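Glutamate--cysteine ligase GshA (Methylobacillus flagellatus KT, PDB 3K1T) probably acts as a ligase that joins glutamate to cysteine, forming gamma-glutamylcysteine. Local coordinates at residues A53-D61 with D229-F237. Residues are numbered along the deposited sequence; the frame is centred on the assembly and turned at random.
Sequences AGFKLAPVD and DPWLLNPYF
Lys-56 lays its ammonium over the indole of Trp-231, in the loop 229-237. CG anti to the backbone N (chi1 -166°) starts an extended chain that bends only at its last torsion. NZ donates to Trp-231 O at 2.7 Å, in the carbonyl plane, and to Asn-234 O at 3.0 Å, from above that carbonyl's plane. The same nitrogen lies 3.1 Å from the centroid of the five-membered ring of Trp-231, a cation-pi contact, while CD lies over the six-membered ring. Glu-329 forms a salt bridge to the ammonium through OE2 and accepts from Trp-231 NE1 through OE1, so one carboxylate probably offsets the buried charge and fixes the indole's rotation. A methionine here, lacking the ammonium, would probably leave both carbonyls without this donor and Glu-329 without its positive partner. The contact joins the start of strand 57-63, in an antiparallel sheet, to the loop between helix 210-226 and strand 237-241; a 3-10 turn at 230-232, opened by an Asx turn in which Asp-229 OD1 accepts from Trp-231 N, presents Leu-232 O to Leu-57 N (2.9 Å, nearly straight at 174°). Further along the strand, the small Ala-58 rests its CB 3.9 Å from Pro-235 CD; on the other side of Lys-56, Phe-55 CD1 meets Trp-231 CH2 at 3.8 Å. Packing thins toward partly exposed Val-60, whose side chain barely approaches the loop.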
loop_
_atom_site.group_PDB
_atom_site.type_symbol
_atom_site.label_atom_id
_atom_site.label_comp_id
_atom_site.label_asym_id
_atom_site.label_seq_id
_atom_site.Cartn_x
_atom_site.Cartn_y
_atom_site.Cartn_z
ATOM N N ALA A 53 -26.294 13.089 -0.410
ATOM C CA ALA A 53 -27.549 13.834 -0.369
ATOM C C ALA A 53 -27.934 14.166 1.077
ATOM O O ALA A 53 -28.989 14.767 1.321
ATOM C CB ALA A 53 -28.650 12.976 -1.027
ATOM N N GLY A 54 -27.124 13.730 2.047
ATOM C CA GLY A 54 -27.505 13.850 3.472
ATOM C C GLY A 54 -28.504 12.788 3.904
ATOM O O GLY A 54 -28.391 12.219 5.003
ATOM N N PHE A 55 -29.502 12.529 3.056
ATOM C CA PHE A 55 -30.455 11.439 3.296
ATOM C C PHE A 55 -30.100 10.111 2.586
ATOM O O PHE A 55 -30.823 9.092 2.721
ATOM C CB PHE A 55 -31.872 11.908 2.934
ATOM C CG PHE A 55 -32.056 12.303 1.502
ATOM C CD1 PHE A 55 -32.175 11.328 0.506
ATOM C CD2 PHE A 55 -32.162 13.634 1.146
ATOM C CE1 PHE A 55 -32.369 11.678 -0.816
ATOM C CE2 PHE A 55 -32.360 13.996 -0.188
ATOM C CZ PHE A 55 -32.480 13.026 -1.160
ATOM N N LYS A 56 -28.973 10.113 1.877
ATOM C CA LYS A 56 -28.541 8.996 1.050
ATOM C C LYS A 56 -27.072 9.205 0.683
ATOM O O LYS A 56 -26.640 10.337 0.509
ATOM C CB LYS A 56 -29.378 9.032 -0.281
ATOM C CG LYS A 56 -29.305 7.847 -1.050
ATOM C CD LYS A 56 -30.395 7.724 -2.055
ATOM C CE LYS A 56 -30.266 6.412 -2.758
ATOM N NZ LYS A 56 -31.574 5.692 -2.749
ATOM N N LEU A 57 -26.313 8.119 0.522
ATOM C CA LEU A 57 -24.941 8.164 0.028
ATOM C C LEU A 57 -24.771 7.013 -0.979
ATOM O O LEU A 57 -24.760 5.864 -0.587
ATOM C CB LEU A 57 -23.919 8.056 1.170
ATOM C CG LEU A 57 -22.452 8.043 0.737
ATOM C CD1 LEU A 57 -22.011 9.360 0.026
ATOM C CD2 LEU A 57 -21.564 7.707 1.979
ATOM N N ALA A 58 -24.690 7.338 -2.265
ATOM C CA ALA A 58 -24.815 6.330 -3.312
ATOM C C ALA A 58 -23.827 6.551 -4.444
ATOM O O ALA A 58 -23.470 7.690 -4.777
ATOM C CB ALA A 58 -26.309 6.257 -3.867
ATOM N N PRO A 59 -23.348 5.451 -5.023
ATOM C CA PRO A 59 -22.550 5.574 -6.226
ATOM C C PRO A 59 -23.410 5.840 -7.451
ATOM O O PRO A 59 -24.512 5.264 -7.588
ATOM C CB PRO A 59 -21.851 4.208 -6.319
ATOM C CG PRO A 59 -22.869 3.255 -5.743
ATOM C CD PRO A 59 -23.605 4.036 -4.661
ATOM N N VAL A 60 -22.918 6.710 -8.326
ATOM C CA VAL A 60 -23.632 7.086 -9.533
ATOM C C VAL A 60 -22.881 6.815 -10.834
ATOM O O VAL A 60 -23.461 7.008 -11.918
ATOM C CB VAL A 60 -24.079 8.552 -9.506
ATOM C CG1 VAL A 60 -25.060 8.793 -8.332
ATOM C CG2 VAL A 60 -22.844 9.507 -9.451
ATOM N N ASP A 61 -21.606 6.407 -10.749
ATOM C CA ASP A 61 -20.832 5.979 -11.925
ATOM C C ASP A 61 -19.611 5.173 -11.471
ATOM O O ASP A 61 -18.950 5.529 -10.454
ATOM C CB ASP A 61 -20.323 7.196 -12.727
ATOM C CG ASP A 61 -19.475 6.790 -13.963
ATOM O OD1 ASP A 61 -20.137 6.472 -14.957
ATOM O OD2 ASP A 61 -18.188 6.800 -13.922
ATOM N N ASP A 229 -30.905 0.341 6.226
ATOM C CA ASP A 229 -31.851 0.373 5.107
ATOM C C ASP A 229 -31.016 0.377 3.796
ATOM O O ASP A 229 -30.260 1.301 3.592
ATOM C CB ASP A 229 -32.702 1.669 5.204
ATOM C CG ASP A 229 -33.732 1.809 4.092
ATOM O OD1 ASP A 229 -33.746 0.983 3.162
ATOM O OD2 ASP A 229 -34.554 2.766 4.134
ATOM N N PRO A 230 -31.136 -0.647 2.932
ATOM C CA PRO A 230 -30.340 -0.659 1.699
ATOM C C PRO A 230 -30.547 0.546 0.802
ATOM O O PRO A 230 -29.653 0.864 0.016
ATOM C CB PRO A 230 -30.797 -1.942 0.993
ATOM C CG PRO A 230 -32.115 -2.259 1.582
ATOM C CD PRO A 230 -32.027 -1.825 2.997
ATOM N N TRP A 231 -31.716 1.196 0.907
ATOM C CA TRP A 231 -32.030 2.385 0.110
ATOM C C TRP A 231 -31.070 3.540 0.402
ATOM O O TRP A 231 -30.806 4.360 -0.474
ATOM C CB TRP A 231 -33.500 2.818 0.285
ATOM C CG TRP A 231 -33.871 3.995 -0.592
ATOM C CD1 TRP A 231 -34.188 3.946 -1.919
ATOM C CD2 TRP A 231 -33.948 5.372 -0.219
ATOM N NE1 TRP A 231 -34.468 5.189 -2.393
ATOM C CE2 TRP A 231 -34.313 6.100 -1.379
ATOM C CE3 TRP A 231 -33.718 6.073 0.974
ATOM C CZ2 TRP A 231 -34.447 7.483 -1.390
ATOM C CZ3 TRP A 231 -33.844 7.456 0.969
ATOM C CH2 TRP A 231 -34.228 8.149 -0.189
ATOM N N LEU A 232 -30.472 3.561 1.595
ATOM C CA LEU A 232 -29.512 4.627 1.930
ATOM C C LEU A 232 -28.222 4.550 1.082
ATOM O O LEU A 232 -27.484 5.532 1.011
ATOM C CB LEU A 232 -29.183 4.611 3.418
ATOM C CG LEU A 232 -30.379 4.908 4.346
ATOM C CD1 LEU A 232 -29.877 4.942 5.850
ATOM C CD2 LEU A 232 -31.191 6.139 3.952
ATOM N N LEU A 233 -27.973 3.394 0.463
ATOM C CA LEU A 233 -26.773 3.142 -0.316
ATOM C C LEU A 233 -27.050 2.929 -1.812
ATOM O O LEU A 233 -26.122 2.766 -2.587
ATOM C CB LEU A 233 -26.116 1.860 0.198
ATOM C CG LEU A 233 -25.556 1.810 1.605
ATOM C CD1 LEU A 233 -25.201 0.373 1.992
ATOM C CD2 LEU A 233 -24.335 2.735 1.659
ATOM N N ASN A 234 -28.316 2.856 -2.224
ATOM C CA ASN A 234 -28.636 2.302 -3.534
ATOM C C ASN A 234 -29.827 2.998 -4.202
ATOM O O ASN A 234 -30.928 2.951 -3.679
ATOM C CB ASN A 234 -28.920 0.804 -3.365
ATOM C CG ASN A 234 -28.975 0.053 -4.696
ATOM O OD1 ASN A 234 -28.678 0.612 -5.765
ATOM N ND2 ASN A 234 -29.368 -1.196 -4.629
ATOM N N PRO A 235 -29.618 3.618 -5.377
ATOM C CA PRO A 235 -30.804 4.201 -6.048
ATOM C C PRO A 235 -31.717 3.112 -6.627
ATOM O O PRO A 235 -31.221 2.091 -7.136
ATOM C CB PRO A 235 -30.191 5.040 -7.193
ATOM C CG PRO A 235 -28.707 5.131 -6.891
ATOM C CD PRO A 235 -28.391 3.847 -6.155
ATOM N N TYR A 236 -33.033 3.332 -6.592
ATOM C CA TYR A 236 -33.959 2.445 -7.294
ATOM C C TYR A 236 -33.699 2.566 -8.792
ATOM O O TYR A 236 -33.230 3.605 -9.287
ATOM C CB TYR A 236 -35.414 2.859 -7.029
ATOM C CG TYR A 236 -35.939 2.612 -5.632
ATOM C CD1 TYR A 236 -35.804 1.367 -5.022
ATOM C CD2 TYR A 236 -36.594 3.626 -4.931
ATOM C CE1 TYR A 236 -36.326 1.132 -3.747
ATOM C CE2 TYR A 236 -37.128 3.407 -3.695
ATOM C CZ TYR A 236 -37.001 2.162 -3.098
ATOM O OH TYR A 236 -37.530 1.946 -1.850
ATOM N N PHE A 237 -34.028 1.518 -9.528
ATOM C CA PHE A 237 -34.012 1.610 -10.993
ATOM C C PHE A 237 -35.047 0.689 -11.657
ATOM O O PHE A 237 -35.610 -0.219 -11.044
ATOM C CB PHE A 237 -32.599 1.358 -11.552
ATOM C CG PHE A 237 -32.231 -0.095 -11.677
ATOM C CD1 PHE A 237 -31.835 -0.821 -10.570
ATOM C CD2 PHE A 237 -32.302 -0.741 -12.906
ATOM C CE1 PHE A 237 -31.530 -2.184 -10.663
ATOM C CE2 PHE A 237 -31.998 -2.115 -13.002
ATOM C CZ PHE A 237 -31.619 -2.825 -11.879
#